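Local structure of Xaa-Pro Dipeptidase (2QS8) at residues 9-14 and 54-59. The protein probably hydrolyses peptide bonds to release carboxy-terminal residues from dipeptides or short peptides, as a metal-dependent enzyme of the amidohydrolase superfamily with a TIM-barrel catalytic domain. Sequence-based numbering, arbitrary orientation.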
loop_
_atom_site.group_PDB
_atom_site.type_symbol
_atom_site.label_atom_id
_atom_site.label_comp_id
_atom_site.label_asym_id
_atom_site.label_seq_id
_atom_site.Cartn_x
_atom_site.Cartn_y
_atom_site.Cartn_z
ATOM N N THR A 9 -27.696 14.253 49.657
ATOM C CA THR A 9 -29.018 13.756 49.362
ATOM C C THR A 9 -29.196 12.392 50.007
ATOM O O THR A 9 -28.310 11.537 49.941
ATOM C CB THR A 9 -29.248 13.606 47.853
ATOM O OG1 THR A 9 -29.164 14.889 47.230
ATOM C CG2 THR A 9 -30.610 13.000 47.587
ATOM N N LEU A 10 -30.347 12.198 50.631
ATOM C CA LEU A 10 -30.642 10.922 51.261
ATOM C C LEU A 10 -31.734 10.198 50.493
ATOM O O LEU A 10 -32.749 10.789 50.149
ATOM C CB LEU A 10 -31.113 11.115 52.709
ATOM C CG LEU A 10 -31.649 9.826 53.346
ATOM C CD1 LEU A 10 -30.483 8.882 53.664
ATOM C CD2 LEU A 10 -32.436 10.159 54.612
ATOM N N ILE A 11 -31.518 8.915 50.236
ATOM C CA ILE A 11 -32.503 8.111 49.529
ATOM C C ILE A 11 -32.908 6.913 50.382
ATOM O O ILE A 11 -32.052 6.173 50.876
ATOM C CB ILE A 11 -31.951 7.577 48.182
ATOM C CG1 ILE A 11 -31.653 8.737 47.236
ATOM C CG2 ILE A 11 -32.952 6.632 47.545
ATOM C CD1 ILE A 11 -31.078 8.291 45.912
ATOM N N HIS A 12 -34.215 6.743 50.559
ATOM C CA HIS A 12 -34.760 5.622 51.310
ATOM C C HIS A 12 -35.210 4.619 50.265
ATOM O O HIS A 12 -36.196 4.843 49.555
ATOM C CB HIS A 12 -35.955 6.064 52.156
ATOM C CG HIS A 12 -35.581 6.682 53.467
ATOM N ND1 HIS A 12 -36.502 7.316 54.274
ATOM C CD2 HIS A 12 -34.400 6.738 54.128
ATOM C CE1 HIS A 12 -35.903 7.736 55.375
ATOM N NE2 HIS A 12 -34.627 7.399 55.309
ATOM N N ALA A 13 -34.482 3.519 50.156
ATOM C CA ALA A 13 -34.824 2.504 49.180
ATOM C C ALA A 13 -35.576 1.317 49.792
ATOM O O ALA A 13 -35.037 0.591 50.633
ATOM C CB ALA A 13 -33.564 2.023 48.473
ATOM N N GLY A 14 -36.822 1.135 49.354
ATOM C CA GLY A 14 -37.638 0.039 49.839
ATOM C C GLY A 14 -36.856 -1.238 49.665
ATOM O O GLY A 14 -36.649 -1.993 50.617
ATOM N N ILE A 54 -35.110 11.829 48.974
ATOM C CA ILE A 54 -35.823 11.131 47.917
ATOM C C ILE A 54 -36.425 9.875 48.531
ATOM O O ILE A 54 -35.716 8.912 48.834
ATOM C CB ILE A 54 -34.884 10.746 46.749
ATOM C CG1 ILE A 54 -34.350 12.016 46.073
ATOM C CG2 ILE A 54 -35.636 9.901 45.727
ATOM C CD1 ILE A 54 -33.294 11.755 45.006
ATOM N N ASP A 55 -37.738 9.902 48.715
ATOM C CA ASP A 55 -38.458 8.795 49.325
ATOM C C ASP A 55 -38.862 7.718 48.328
ATOM O O ASP A 55 -39.822 7.884 47.586
ATOM C CB ASP A 55 -39.694 9.345 50.047
ATOM C CG ASP A 55 -40.560 8.255 50.641
ATOM O OD1 ASP A 55 -40.102 7.096 50.732
ATOM O OD2 ASP A 55 -41.705 8.565 51.022
ATOM N N LEU A 56 -38.132 6.609 48.331
ATOM C CA LEU A 56 -38.410 5.512 47.414
ATOM C C LEU A 56 -38.684 4.216 48.174
ATOM O O LEU A 56 -38.353 3.121 47.703
ATOM C CB LEU A 56 -37.220 5.317 46.462
ATOM C CG LEU A 56 -36.698 6.528 45.679
ATOM C CD1 LEU A 56 -35.528 6.093 44.808
ATOM C CD2 LEU A 56 -37.803 7.128 44.819
ATOM N N ARG A 57 -39.292 4.347 49.349
ATOM C CA ARG A 57 -39.605 3.189 50.180
ATOM C C ARG A 57 -40.513 2.208 49.448
ATOM O O ARG A 57 -40.506 1.013 49.732
ATOM C CB ARG A 57 -40.261 3.642 51.491
ATOM C CG ARG A 57 -39.356 4.491 52.383
ATOM C CD ARG A 57 -40.114 5.056 53.574
ATOM N NE ARG A 57 -41.047 6.108 53.179
ATOM C CZ ARG A 57 -42.222 6.332 53.761
ATOM N NH1 ARG A 57 -42.620 5.571 54.776
ATOM N NH2 ARG A 57 -43.003 7.312 53.326
ATOM N N ASP A 58 -41.278 2.712 48.488
ATOM C CA ASP A 58 -42.193 1.873 47.722
ATOM C C ASP A 58 -41.592 1.444 46.378
ATOM O O ASP A 58 -42.288 0.902 45.522
ATOM C CB ASP A 58 -43.512 2.623 47.509
ATOM C CG ASP A 58 -43.331 3.937 46.761
ATOM O OD1 ASP A 58 -42.333 4.651 47.017
ATOM O OD2 ASP A 58 -44.193 4.269 45.922
ATOM N N HIS A 59 -40.292 1.673 46.213
ATOM C CA HIS A 59 -39.580 1.332 44.983
ATOM C C HIS A 59 -38.406 0.386 45.213
ATOM O O HIS A 59 -37.943 0.197 46.339
ATOM C CB HIS A 59 -39.018 2.589 44.330
ATOM C CG HIS A 59 -40.058 3.536 43.825
ATOM N ND1 HIS A 59 -40.443 3.580 42.502
ATOM C CD2 HIS A 59 -40.770 4.496 44.459
ATOM C CE1 HIS A 59 -41.346 4.531 42.342
ATOM N NE2 HIS A 59 -41.562 5.102 43.513
#
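I11 and I54 run alongside each other from neighbouring parallel strands, their ends in the same direction, with CG1 of I11 3.8 Å from CB of I54. In both, CG1 stands anti to the carbonyl carbon (chi1 -64° and -65°), and the shared torsion lays the two CG1 branches alongside each other. The other branch of I11, CG2, meets CD1 of L56 at 3.8 Å. Both isoleucines touch I404 of strand 400-405, on the apolar side of the small β-domain, remote from the magnesium site, though I54 stays partly exposed.

Backbone bonds fix the register: I54 N reaches L10 O at 2.8 Å, H12 N returns to I54 O, and L56 N gives a more bent bond to H12 O (131° at the hydrogen). L56 O then accepts from G14 N and, on the opposite face of its plane, from H59 N, closing a type I turn.

On the other face, CB of H12 packs on CG of R57 at 3.8 Å, while the imidazole is held by Y53 OH and I45 O. R57 presents its guanidinium edge to D55, NE to OD1 at 2.8 Å and NH2 to OD2 at 2.9 Å; R57 N also binds OD1, making an Asx turn. The chemistry is thus divided: backbone hydrogen bonds join the strands, hydrocarbon packing adds to them on the isoleucine face, and on the other an ion pair within 54-59 lies where the chain turns a corner, probably neutralising much of D55's charge.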